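Local coordinates for taurocyamine kinase (Schistosoma mansoni, PDB 4WOD), which catalyses the reversible transfer of phosphate from ATP to the guanidino group of taurocyamine, with magnesium as cofactor, at residues Q7-K12 with Q48-N53; S150-N155 with Q248-S253; G234-V239 with D333-M338; K396-K401 with A407-M412; R605-I610 with T637-S642. The protein carries 4 engineered substitutions. All blocks are in the same frame, centred on the assembly; numbering follows the deposited sequence.

Interaction 1: Q7-K12 with Q48-N53; sequences QNLQVK and QCVNTN. Engineered in segment 7-12: V11 (natural residue Ala).
L9 reaches from helix 6-14 to helix 46-55 and lays both of its methyls against N51. CD2 lies 3.6 Å from N51 OD1, and CD1 sits 3.8 Å from the CA of N51, so the leucine fork touches backbone and amide oxygen together. The same CD1 also meets V50 CG2 at 4.0 Å, an apolar touch. The N51 side chain starts off away from L9, and with CG anti to the backbone N (chi1 -170°) it turns its OD1 back over the leucine methyls. Both helices belong to the small N-terminal domain of a phosphagen kinase, here that of the first of two fused kinase repeats, and the contact is plain helix-to-helix packing some 11 Å from the bound arginine, measured from the V50 side chain. The other end of the N51 amide has its own partner, since ND2 gives a hydrogen bond to D194 O. Helix 46-55 is kinked here: the N of T52 and of N53 make no bond to the preceding turn, and N53 N bonds instead to V50 O at 2.9 Å. V50 also touches L6 of the first helix and F76 of helix 74-84.

Interaction 2: S150-N155 with Q248-S253; sequences STALHN and QELSKS
L250 pushes its CD2 methyl into the angle between A152 and L153, and this is where the contact is tight. The methyl lies 3.6 Å from the carbonyl oxygen of A152 and 4.0 Å from the CB of the same residue. From the inner side L153 brings its own CD2 to 3.8 Å from L250 CD2, and the L250 CD1 methyl is just as near, so one L153 methyl rests against both prongs of the L250 fork. The two leucines meet at a slant. Each has CG anti to its carbonyl carbon (chi1 -72° in L153, -74° in L250), and in both the methyls finish closer to the partner helix than the first bond of the side chain suggests.

Toward solvent the packing thins to a single small touch: the CB of A152 faces the CB of S253 at 3.8 Å. Here the backbones come nearest, with the CA atoms of A152 and S253 5.9 Å apart, consistent with the small size of both side chains. S253 is exposed, and its N bonds back to L250 O at 2.8 Å, which keeps the serine close to the leucine three residues earlier.

The contact joins the C-terminal ends of helices 139-154 and 236-251 in the first catalytic domain. L153 continues inward onto V217 and I219 of strand 215-219, A152 also touches L254, and E249 packs on L156.

Interaction 3: G234-V239 with D333-M338; sequences GGLTAV and DAVTEM. Engineered in segment 234-239: G235 (natural residue Asp), T237 (natural residue Ile).
Beside the predicted ATP site of the first catalytic domain, the start of helix 236-251 packs on helix 331-355 through L236, V335 and M338. L236 brings both methyls across. Its CD2 is 3.7 Å from M338 SD and 3.8 Å from V335 CG2, while CD1 lies 3.9 Å from that same valine methyl. The leucine fork therefore spans two residues three positions apart, about one turn, on the same side of the partner helix. L236 runs past both partners in the opposite direction, giving side-by-side apolar contact. With CG opposite the backbone N (chi1 175°), the leucine reaches out from the first turn of the helix toward its partners; V335 turns CG2 to meet it by the same choice, and M338 bends at its second torsion (chi2 -94°) to swing SD against the leucine.

Just ahead, the engineered G235 holds the N-cap position and is the centre of an inverse gamma turn closed by L236 N to G234 O at 2.8 Å. The first full helical bond, V239 N to G235 O, follows at 3.3 Å.

L236 also touches T120 and V122 of strand 117-126, and M338 touches A278 and V280 of strand 277-283; T120, V122, A278 and V280 are among the predicted ATP-binding residues. Two helices packed together on central strands of an antiparallel sheet are characteristic of the phosphagen kinase catalytic domain.

Interaction 4: K396-K401 with A407-M412; sequences KKYDGK and ATLAHM
Y398 meets L409 through its CB, which lies 3.8 Å from L409 CD2; that methyl approaches the tyrosine ring obliquely. L409 has its CG opposite the backbone N (chi1 179°), which carries the isobutyl end across to the tyrosine. Farther along, T408 places its CG2 methyl 3.8 Å from the carbonyl oxygen of K401.

A single water ties the two backbones. It donates to Y398 O at 2.7 Å and to K401 O at 2.6 Å, and accepts from L409 N at 3.0 Å. One molecule thus serves two carbonyls of the turn and an amide in the first turn of the next helix. Y398 to K401 form a type II beta turn, closed by K401 N to Y398 O, with G400 at a positive phi, and the turn probably helps bring the two carbonyls within reach of one water.

In the next shell, T408 OG1 accepts from H411 N at 2.9 Å, while H411 ND1 accepts from T408 N at 3.2 Å, the donor lying near the plane of the imidazole. H411 NE2 is bound to M364 O, which helps fix the ring. The Y398 hydroxyl bonds to D438 N, and its ring packs edge-to-face with F436. T408 and H411 make a capping box, here starting helix 409-418, a short loop beyond the beta turn, in the N-terminal domain of the second repeat.

Interaction 5: R605-I610 with T637-S642; sequences RLIEGI and TSMRAS
In the catalytic domain of the second repeat, helix 599-614 packs on the antiparallel sheet of the phosphagen kinase fold, and M639 at the start of strand 639-646 is the side chain that reaches it. The methionine touches with its terminal methyl. CE lies 4.3 Å from L606 CD2 and at the same distance, 4.3 Å, from I607 CD1, so the methyl rests against two neighbouring residues of the helix. These are loose apolar touches, and the backbones stay far apart, the CA atoms of L606 and A641 being 10.5 Å from each other. The long M639 side chain spans the space between strand and helix, its first two torsions being extended, with a bend only at the last (chi3 -81°) that turns CE. L606 points its first bond at the strand, whereas I607 starts off to one side and its CD1 then swings in.

The same face of the sheet continues the packing: L606 lies on V485 and I590, and M639 and I610 both touch V487 of strand 480-489. R640, A641 and S642 of this strand belong to a predicted ATP-binding stretch. R640 is directed away from the helix and forms a salt bridge with D684, which suggests that neighbouring residues of the strand serve the packing and the predicted site from different faces.

The strand is entered through an ST turn. T637 OG1 accepts from M639 N at 3.1 Å, with an N-H...O angle of 142°, and also bonds to R690 O.

Overall arrangement
From the N terminus, interaction 1 comes first, closing a loop of 35 residues between two helices of the first N-terminal domain. Interactions 2 and 3 follow in the first catalytic domain, closing loops of 92 and 93 residues that cross: both use helix 236-251, its far end meeting helix 139-154 and its start meeting helix 331-355. The second repeat opens with interaction 4, which closes a loop of only five residues between helices of its N-terminal domain. Interaction 5 then closes 26 residues, tying a helix to the sheet of the second catalytic domain. All else runs in series and nothing nests. Interactions 2 and 5 lie about 77 Å apart, centre to centre, on opposite sides of the chain's centre.

Interaction 1: Q7-K12 with Q48-N53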
# COMPACT_ATOMS: atom_id res chain seq x y z
N GLN A 7 34.62 -5.18 5.48
CA GLN A 7 34.14 -5.37 6.85
C GLN A 7 33.70 -4.04 7.49
O GLN A 7 32.69 -4.01 8.19
CB GLN A 7 35.20 -6.06 7.72
CG GLN A 7 36.53 -5.36 7.78
CD GLN A 7 37.57 -6.13 8.59
OE1 GLN A 7 37.32 -7.26 9.03
NE2 GLN A 7 38.72 -5.53 8.78
N ASN A 8 34.43 -2.95 7.23
CA ASN A 8 34.03 -1.64 7.75
C ASN A 8 32.69 -1.21 7.22
O ASN A 8 31.87 -0.65 7.94
CB ASN A 8 35.04 -0.54 7.41
CG ASN A 8 36.28 -0.58 8.28
OD1 ASN A 8 36.54 -1.58 8.95
ND2 ASN A 8 37.07 0.49 8.25
N LEU A 9 32.49 -1.43 5.93
CA LEU A 9 31.29 -0.99 5.24
C LEU A 9 30.08 -1.79 5.76
O LEU A 9 28.98 -1.25 5.95
CB LEU A 9 31.46 -1.13 3.72
CG LEU A 9 32.45 -0.19 3.00
CD1 LEU A 9 32.53 -0.47 1.48
CD2 LEU A 9 32.14 1.28 3.27
N GLN A 10 30.30 -3.08 6.00
CA GLN A 10 29.25 -3.92 6.55
C GLN A 10 28.80 -3.41 7.93
O GLN A 10 27.62 -3.23 8.17
CB GLN A 10 29.70 -5.38 6.67
CG GLN A 10 28.61 -6.29 7.21
CD GLN A 10 29.16 -7.50 7.96
OE1 GLN A 10 30.19 -7.39 8.63
NE2 GLN A 10 28.50 -8.65 7.84
N VAL A 11 29.76 -3.21 8.82
CA VAL A 11 29.45 -2.62 10.13
C VAL A 11 28.70 -1.28 10.03
O VAL A 11 27.72 -1.07 10.76
CB VAL A 11 30.73 -2.46 10.95
CG1 VAL A 11 30.50 -1.54 12.16
CG2 VAL A 11 31.22 -3.83 11.39
N LYS A 12 29.13 -0.39 9.14
CA LYS A 12 28.44 0.89 8.94
C LYS A 12 26.99 0.70 8.50
O LYS A 12 26.06 1.29 9.05
CB LYS A 12 29.19 1.75 7.91
CG LYS A 12 30.48 2.38 8.40
CD LYS A 12 31.13 3.24 7.33
CE LYS A 12 32.22 4.11 7.91
NZ LYS A 12 31.65 5.21 8.74
N GLN A 48 33.59 -1.99 -3.32
CA GLN A 48 33.25 -0.95 -4.28
C GLN A 48 31.78 -1.02 -4.67
O GLN A 48 31.15 0.04 -4.88
CB GLN A 48 34.12 -1.04 -5.53
CG GLN A 48 35.54 -0.61 -5.30
CD GLN A 48 36.39 -0.87 -6.51
OE1 GLN A 48 36.19 -1.86 -7.22
NE2 GLN A 48 37.34 0.01 -6.77
N CYS A 49 31.24 -2.24 -4.76
CA CYS A 49 29.81 -2.43 -5.07
C CYS A 49 28.86 -1.89 -4.00
O CYS A 49 27.81 -1.34 -4.34
CB CYS A 49 29.49 -3.91 -5.28
SG CYS A 49 30.35 -4.77 -6.61
N VAL A 50 29.20 -2.08 -2.73
CA VAL A 50 28.29 -1.76 -1.62
C VAL A 50 28.58 -0.43 -0.94
O VAL A 50 27.83 0.00 -0.04
CB VAL A 50 28.32 -2.87 -0.53
CG1 VAL A 50 27.82 -4.20 -1.09
CG2 VAL A 50 29.72 -3.02 0.07
N ASN A 51 29.66 0.21 -1.36
CA ASN A 51 30.10 1.47 -0.77
C ASN A 51 28.99 2.50 -0.66
O ASN A 51 28.80 3.11 0.40
CB ASN A 51 31.25 2.03 -1.59
CG ASN A 51 31.92 3.20 -0.91
OD1 ASN A 51 32.60 3.03 0.11
ND2 ASN A 51 31.74 4.39 -1.44
N THR A 52 28.22 2.69 -1.73
CA THR A 52 27.19 3.73 -1.71
C THR A 52 26.11 3.43 -0.66
O THR A 52 25.48 4.35 -0.12
CB THR A 52 26.53 3.89 -3.12
OG1 THR A 52 25.91 5.18 -3.23
CG2 THR A 52 25.49 2.79 -3.37
N ASN A 53 25.91 2.16 -0.32
CA ASN A 53 24.91 1.82 0.69
C ASN A 53 25.31 2.29 2.08
O ASN A 53 24.46 2.62 2.91
CB ASN A 53 24.64 0.32 0.73
CG ASN A 53 24.04 -0.18 -0.56
OD1 ASN A 53 24.65 -1.00 -1.26
ND2 ASN A 53 22.83 0.28 -0.88

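Interaction 2: S150-N155 with Q248-S253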
# COMPACT_ATOMS: atom_id res chain seq x y z
N SER A 150 30.56 6.96 -29.49
CA SER A 150 30.18 8.08 -30.38
C SER A 150 30.41 7.71 -31.84
O SER A 150 29.69 8.18 -32.72
CB SER A 150 30.93 9.36 -30.03
OG SER A 150 32.32 9.17 -30.20
N THR A 151 31.39 6.86 -32.08
CA THR A 151 31.67 6.42 -33.45
C THR A 151 30.52 5.57 -33.99
O THR A 151 30.09 5.74 -35.14
CB THR A 151 32.98 5.63 -33.55
OG1 THR A 151 34.09 6.46 -33.20
CG2 THR A 151 33.19 5.10 -34.97
N ALA A 152 30.02 4.66 -33.16
CA ALA A 152 28.84 3.85 -33.47
C ALA A 152 27.61 4.73 -33.70
O ALA A 152 26.80 4.47 -34.59
CB ALA A 152 28.56 2.83 -32.36
N LEU A 153 27.46 5.78 -32.89
CA LEU A 153 26.31 6.67 -33.03
C LEU A 153 26.42 7.49 -34.31
O LEU A 153 25.41 7.80 -34.94
CB LEU A 153 26.18 7.61 -31.83
CG LEU A 153 25.72 7.02 -30.50
CD1 LEU A 153 25.62 8.11 -29.45
CD2 LEU A 153 24.38 6.34 -30.69
N HIS A 154 27.64 7.84 -34.69
CA HIS A 154 27.85 8.64 -35.89
C HIS A 154 27.46 7.86 -37.13
O HIS A 154 27.25 8.43 -38.20
CB HIS A 154 29.31 9.10 -36.00
CG HIS A 154 29.50 10.29 -36.88
ND1 HIS A 154 28.73 10.52 -38.00
CD2 HIS A 154 30.36 11.33 -36.80
CE1 HIS A 154 29.11 11.65 -38.57
NE2 HIS A 154 30.10 12.16 -37.86
N ASN A 155 27.34 6.54 -36.99
CA ASN A 155 27.06 5.67 -38.11
C ASN A 155 25.59 5.25 -38.22
O ASN A 155 25.23 4.43 -39.07
CB ASN A 155 27.96 4.43 -38.05
CG ASN A 155 29.43 4.77 -38.32
OD1 ASN A 155 29.73 5.72 -39.05
ND2 ASN A 155 30.35 4.00 -37.73
N GLN A 248 19.17 -2.14 -32.34
CA GLN A 248 19.53 -3.21 -33.26
C GLN A 248 20.65 -2.75 -34.19
O GLN A 248 21.63 -3.48 -34.40
CB GLN A 248 18.28 -3.67 -34.03
CG GLN A 248 17.23 -4.29 -33.09
CD GLN A 248 15.98 -4.80 -33.81
OE1 GLN A 248 15.71 -4.43 -34.96
NE2 GLN A 248 15.24 -5.68 -33.16
N GLU A 249 20.55 -1.54 -34.71
CA GLU A 249 21.62 -0.99 -35.55
C GLU A 249 22.93 -0.86 -34.75
O GLU A 249 23.99 -1.28 -35.22
CB GLU A 249 21.20 0.36 -36.14
CG GLU A 249 20.01 0.25 -37.12
CD GLU A 249 19.85 1.46 -38.05
OE1 GLU A 249 20.39 2.55 -37.76
OE2 GLU A 249 19.18 1.31 -39.10
N LEU A 250 22.85 -0.31 -33.54
CA LEU A 250 24.05 -0.10 -32.72
C LEU A 250 24.74 -1.43 -32.39
O LEU A 250 25.97 -1.50 -32.35
CB LEU A 250 23.69 0.64 -31.43
CG LEU A 250 23.40 2.14 -31.60
CD1 LEU A 250 22.97 2.83 -30.29
CD2 LEU A 250 24.58 2.87 -32.23
N SER A 251 23.94 -2.48 -32.18
CA SER A 251 24.43 -3.84 -31.93
C SER A 251 25.39 -4.34 -33.00
O SER A 251 26.22 -5.20 -32.73
CB SER A 251 23.26 -4.82 -31.83
OG SER A 251 22.58 -4.63 -30.60
N LYS A 252 25.27 -3.84 -34.21
CA LYS A 252 26.17 -4.28 -35.27
C LYS A 252 27.58 -3.75 -35.02
O LYS A 252 28.55 -4.33 -35.52
CB LYS A 252 25.66 -3.82 -36.63
CG LYS A 252 24.30 -4.36 -36.98
CD LYS A 252 23.85 -3.84 -38.33
CE LYS A 252 22.37 -4.13 -38.56
NZ LYS A 252 21.87 -3.46 -39.79
N SER A 253 27.69 -2.68 -34.24
CA SER A 253 28.97 -2.01 -34.00
C SER A 253 29.53 -2.30 -32.62
O SER A 253 30.74 -2.31 -32.42
CB SER A 253 28.84 -0.50 -34.15
OG SER A 253 28.38 -0.16 -35.44

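Interaction 3: G234-V239 with D333-M338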
# COMPACT_ATOMS: atom_id res chain seq x y z
N GLY A 234 0.59 10.04 -27.08
CA GLY A 234 0.50 8.65 -26.70
C GLY A 234 0.89 7.63 -27.75
O GLY A 234 0.47 6.46 -27.67
N GLY A 235 1.69 8.04 -28.74
CA GLY A 235 2.13 7.14 -29.80
C GLY A 235 3.21 6.15 -29.35
O GLY A 235 4.36 6.24 -29.78
N LEU A 236 2.84 5.20 -28.48
CA LEU A 236 3.78 4.18 -27.99
C LEU A 236 4.40 3.38 -29.13
O LEU A 236 5.58 3.03 -29.09
CB LEU A 236 3.09 3.23 -27.01
CG LEU A 236 3.92 2.04 -26.50
CD1 LEU A 236 5.05 2.54 -25.62
CD2 LEU A 236 3.08 1.03 -25.73
N THR A 237 3.61 3.09 -30.16
CA THR A 237 4.09 2.30 -31.29
C THR A 237 5.34 2.88 -31.97
O THR A 237 6.34 2.17 -32.14
CB THR A 237 2.98 2.14 -32.35
OG1 THR A 237 1.92 1.34 -31.80
CG2 THR A 237 3.54 1.48 -33.60
N ALA A 238 5.27 4.16 -32.34
CA ALA A 238 6.38 4.86 -32.99
C ALA A 238 7.59 5.00 -32.05
O ALA A 238 8.73 4.75 -32.44
CB ALA A 238 5.92 6.24 -33.46
N VAL A 239 7.33 5.39 -30.80
CA VAL A 239 8.40 5.56 -29.81
C VAL A 239 9.20 4.27 -29.66
O VAL A 239 10.43 4.27 -29.67
CB VAL A 239 7.84 5.99 -28.43
CG1 VAL A 239 8.95 6.05 -27.38
CG2 VAL A 239 7.13 7.31 -28.55
N ASP A 333 7.31 -8.54 -24.46
CA ASP A 333 6.50 -8.80 -23.27
C ASP A 333 6.40 -7.56 -22.39
O ASP A 333 5.30 -7.24 -21.90
CB ASP A 333 7.07 -9.94 -22.42
CG ASP A 333 7.10 -11.28 -23.13
OD1 ASP A 333 6.31 -11.52 -24.07
OD2 ASP A 333 7.93 -12.11 -22.74
N ALA A 334 7.52 -6.86 -22.19
CA ALA A 334 7.57 -5.69 -21.30
C ALA A 334 6.77 -4.50 -21.83
O ALA A 334 6.01 -3.88 -21.08
CB ALA A 334 9.01 -5.26 -21.03
N VAL A 335 6.93 -4.16 -23.10
CA VAL A 335 6.17 -3.02 -23.62
C VAL A 335 4.68 -3.39 -23.72
O VAL A 335 3.81 -2.53 -23.57
CB VAL A 335 6.75 -2.52 -24.99
CG1 VAL A 335 6.45 -3.51 -26.11
CG2 VAL A 335 6.20 -1.17 -25.33
N THR A 336 4.37 -4.67 -23.95
CA THR A 336 2.97 -5.12 -23.94
C THR A 336 2.39 -5.00 -22.52
O THR A 336 1.29 -4.47 -22.32
CB THR A 336 2.84 -6.57 -24.43
OG1 THR A 336 3.31 -6.65 -25.79
CG2 THR A 336 1.40 -7.03 -24.35
N GLU A 337 3.13 -5.47 -21.52
CA GLU A 337 2.71 -5.26 -20.13
C GLU A 337 2.41 -3.79 -19.85
O GLU A 337 1.35 -3.45 -19.28
CB GLU A 337 3.79 -5.76 -19.17
CG GLU A 337 3.41 -5.56 -17.70
CD GLU A 337 4.57 -5.86 -16.75
OE1 GLU A 337 5.56 -5.10 -16.75
OE2 GLU A 337 4.48 -6.85 -16.00
N MET A 338 3.31 -2.90 -20.28
CA MET A 338 3.11 -1.48 -20.12
C MET A 338 1.82 -1.03 -20.80
O MET A 338 0.98 -0.36 -20.20
CB MET A 338 4.29 -0.70 -20.71
CG MET A 338 4.16 0.81 -20.59
SD MET A 338 3.43 1.57 -22.07
CE MET A 338 3.63 3.31 -21.72

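Interaction 4: K396-K401 with A407-M412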
# COMPACT_ATOMS: atom_id res chain seq x y z
N LYS A 396 -29.04 -3.46 -10.90
CA LYS A 396 -29.86 -2.67 -11.81
C LYS A 396 -30.62 -1.56 -11.09
O LYS A 396 -30.70 -0.43 -11.57
CB LYS A 396 -30.85 -3.57 -12.55
CG LYS A 396 -32.00 -2.84 -13.23
CD LYS A 396 -32.95 -3.83 -13.91
CE LYS A 396 -34.15 -3.13 -14.50
NZ LYS A 396 -33.75 -1.89 -15.22
N LYS A 397 -31.18 -1.90 -9.93
CA LYS A 397 -31.95 -0.94 -9.15
C LYS A 397 -31.09 0.21 -8.61
O LYS A 397 -31.52 1.36 -8.65
CB LYS A 397 -32.64 -1.65 -7.98
CG LYS A 397 -33.61 -0.82 -7.17
CD LYS A 397 -34.20 -1.68 -6.05
CE LYS A 397 -34.86 -0.83 -4.99
NZ LYS A 397 -36.18 -0.29 -5.41
N TYR A 398 -29.90 -0.11 -8.11
CA TYR A 398 -29.11 0.84 -7.30
C TYR A 398 -27.90 1.46 -7.99
O TYR A 398 -27.28 2.38 -7.45
CB TYR A 398 -28.64 0.13 -6.02
CG TYR A 398 -29.73 -0.05 -4.99
CD1 TYR A 398 -30.68 0.94 -4.78
CD2 TYR A 398 -29.80 -1.21 -4.23
CE1 TYR A 398 -31.67 0.79 -3.83
CE2 TYR A 398 -30.79 -1.37 -3.28
CZ TYR A 398 -31.73 -0.38 -3.09
OH TYR A 398 -32.73 -0.53 -2.15
N ASP A 399 -27.53 0.95 -9.16
CA ASP A 399 -26.45 1.56 -9.93
C ASP A 399 -26.74 3.05 -10.18
O ASP A 399 -27.78 3.40 -10.72
CB ASP A 399 -26.27 0.83 -11.26
CG ASP A 399 -24.86 0.95 -11.83
OD1 ASP A 399 -24.03 1.71 -11.27
OD2 ASP A 399 -24.58 0.29 -12.85
N GLY A 400 -25.84 3.94 -9.79
CA GLY A 400 -26.10 5.34 -10.03
C GLY A 400 -27.01 6.02 -9.02
O GLY A 400 -27.37 7.19 -9.18
N LYS A 401 -27.37 5.30 -7.97
CA LYS A 401 -28.11 5.92 -6.87
C LYS A 401 -27.14 6.40 -5.79
O LYS A 401 -26.13 5.74 -5.51
CB LYS A 401 -29.14 4.94 -6.29
CG LYS A 401 -29.97 5.54 -5.16
CD LYS A 401 -31.45 5.20 -5.30
CE LYS A 401 -32.33 6.43 -5.04
NZ LYS A 401 -31.83 7.25 -3.89
N ALA A 407 -23.31 8.80 -0.57
CA ALA A 407 -22.88 7.42 -0.44
C ALA A 407 -23.51 6.54 -1.54
O ALA A 407 -24.67 6.73 -1.96
CB ALA A 407 -23.24 6.89 0.94
N THR A 408 -22.73 5.58 -2.02
CA THR A 408 -23.19 4.67 -3.06
C THR A 408 -23.04 3.22 -2.65
O THR A 408 -22.32 2.91 -1.69
CB THR A 408 -22.40 4.88 -4.37
OG1 THR A 408 -21.04 4.48 -4.19
CG2 THR A 408 -22.47 6.35 -4.81
N LEU A 409 -23.71 2.33 -3.38
CA LEU A 409 -23.61 0.89 -3.16
C LEU A 409 -22.21 0.44 -3.52
O LEU A 409 -21.65 -0.48 -2.91
CB LEU A 409 -24.66 0.13 -3.99
CG LEU A 409 -24.69 -1.40 -3.90
CD1 LEU A 409 -25.01 -1.90 -2.49
CD2 LEU A 409 -25.70 -1.96 -4.89
N ALA A 410 -21.64 1.11 -4.53
CA ALA A 410 -20.29 0.82 -4.96
C ALA A 410 -19.31 1.09 -3.82
O ALA A 410 -18.42 0.29 -3.55
CB ALA A 410 -19.94 1.63 -6.16
N HIS A 411 -19.51 2.22 -3.13
CA HIS A 411 -18.71 2.54 -1.96
C HIS A 411 -18.66 1.39 -0.97
O HIS A 411 -17.61 1.07 -0.41
CB HIS A 411 -19.25 3.79 -1.25
CG HIS A 411 -18.76 5.08 -1.82
ND1 HIS A 411 -19.61 6.00 -2.41
CD2 HIS A 411 -17.52 5.60 -1.92
CE1 HIS A 411 -18.91 7.04 -2.81
NE2 HIS A 411 -17.64 6.82 -2.53
N MET A 412 -19.82 0.78 -0.72
CA MET A 412 -19.91 -0.13 0.41
C MET A 412 -19.45 -1.56 0.08
O MET A 412 -19.05 -2.29 0.98
CB MET A 412 -21.34 -0.12 1.00
CG MET A 412 -22.40 -0.95 0.28
SD MET A 412 -23.99 -0.94 1.22
CE MET A 412 -24.07 0.79 1.61
O HOH W 1 -25.48 3.20 -5.61

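Interaction 5: R605-I610 with T637-S642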
# COMPACT_ATOMS: atom_id res chain seq x y z
N ARG A 605 -18.87 0.84 34.34
CA ARG A 605 -18.01 1.93 33.86
C ARG A 605 -18.30 2.24 32.39
O ARG A 605 -18.45 3.40 32.02
CB ARG A 605 -16.53 1.58 34.05
CG ARG A 605 -15.58 2.70 33.69
CD ARG A 605 -14.16 2.40 34.18
NE ARG A 605 -13.72 1.09 33.75
CZ ARG A 605 -13.51 0.05 34.56
NH1 ARG A 605 -13.67 0.18 35.87
NH2 ARG A 605 -13.13 -1.11 34.05
N LEU A 606 -18.39 1.20 31.57
CA LEU A 606 -18.79 1.41 30.18
C LEU A 606 -20.11 2.17 30.05
O LEU A 606 -20.16 3.18 29.34
CB LEU A 606 -18.91 0.09 29.42
CG LEU A 606 -19.30 0.34 27.95
CD1 LEU A 606 -18.29 1.30 27.26
CD2 LEU A 606 -19.41 -0.95 27.18
N ILE A 607 -21.18 1.70 30.70
CA ILE A 607 -22.51 2.32 30.50
C ILE A 607 -22.49 3.80 30.92
O ILE A 607 -23.04 4.68 30.23
CB ILE A 607 -23.63 1.57 31.28
CG1 ILE A 607 -23.70 0.10 30.86
CG2 ILE A 607 -24.99 2.25 31.08
CD1 ILE A 607 -23.72 -0.13 29.37
N GLU A 608 -21.83 4.09 32.02
CA GLU A 608 -21.77 5.44 32.53
C GLU A 608 -20.98 6.33 31.58
O GLU A 608 -21.32 7.50 31.41
CB GLU A 608 -21.15 5.45 33.92
CG GLU A 608 -22.08 4.86 34.98
CD GLU A 608 -21.38 4.66 36.31
OE1 GLU A 608 -20.17 4.96 36.40
OE2 GLU A 608 -22.05 4.18 37.25
N GLY A 609 -19.97 5.76 30.92
CA GLY A 609 -19.20 6.51 29.94
C GLY A 609 -19.98 6.81 28.67
O GLY A 609 -19.85 7.88 28.07
N ILE A 610 -20.77 5.84 28.23
CA ILE A 610 -21.59 6.03 27.03
C ILE A 610 -22.60 7.14 27.27
O ILE A 610 -22.77 8.06 26.44
CB ILE A 610 -22.34 4.73 26.64
CG1 ILE A 610 -21.39 3.55 26.41
CG2 ILE A 610 -23.23 4.97 25.40
CD1 ILE A 610 -22.13 2.24 26.13
N THR A 637 -27.04 -3.62 19.49
CA THR A 637 -26.33 -3.16 20.68
C THR A 637 -24.97 -2.61 20.33
O THR A 637 -24.42 -1.78 21.05
CB THR A 637 -26.12 -4.29 21.68
OG1 THR A 637 -25.29 -5.29 21.08
CG2 THR A 637 -27.45 -4.89 22.10
N SER A 638 -24.41 -3.13 19.24
CA SER A 638 -23.03 -2.88 18.85
C SER A 638 -22.07 -3.24 19.97
O SER A 638 -21.03 -2.62 20.10
CB SER A 638 -22.83 -1.41 18.46
OG SER A 638 -21.59 -1.26 17.80
N MET A 639 -22.44 -4.23 20.77
CA MET A 639 -21.76 -4.52 22.03
C MET A 639 -21.02 -5.82 21.97
O MET A 639 -21.58 -6.86 21.62
CB MET A 639 -22.75 -4.56 23.19
CG MET A 639 -22.08 -4.86 24.53
SD MET A 639 -23.19 -4.64 25.94
CE MET A 639 -23.10 -2.85 26.13
N ARG A 640 -19.76 -5.76 22.36
CA ARG A 640 -18.94 -6.94 22.48
C ARG A 640 -18.31 -6.97 23.87
O ARG A 640 -17.48 -6.13 24.20
CB ARG A 640 -17.87 -6.97 21.38
CG ARG A 640 -16.98 -8.22 21.40
CD ARG A 640 -15.89 -8.07 20.32
NE ARG A 640 -14.99 -9.22 20.22
CZ ARG A 640 -13.96 -9.45 21.02
NH1 ARG A 640 -13.69 -8.63 22.03
NH2 ARG A 640 -13.19 -10.52 20.83
N ALA A 641 -18.77 -7.92 24.68
CA ALA A 641 -18.16 -8.19 25.98
C ALA A 641 -17.27 -9.41 25.87
O ALA A 641 -17.63 -10.41 25.24
CB ALA A 641 -19.22 -8.42 27.03
N SER A 642 -16.11 -9.35 26.51
CA SER A 642 -15.15 -10.41 26.31
C SER A 642 -14.29 -10.62 27.53
O SER A 642 -14.20 -9.76 28.41
CB SER A 642 -14.28 -10.09 25.09
OG SER A 642 -13.45 -8.97 25.34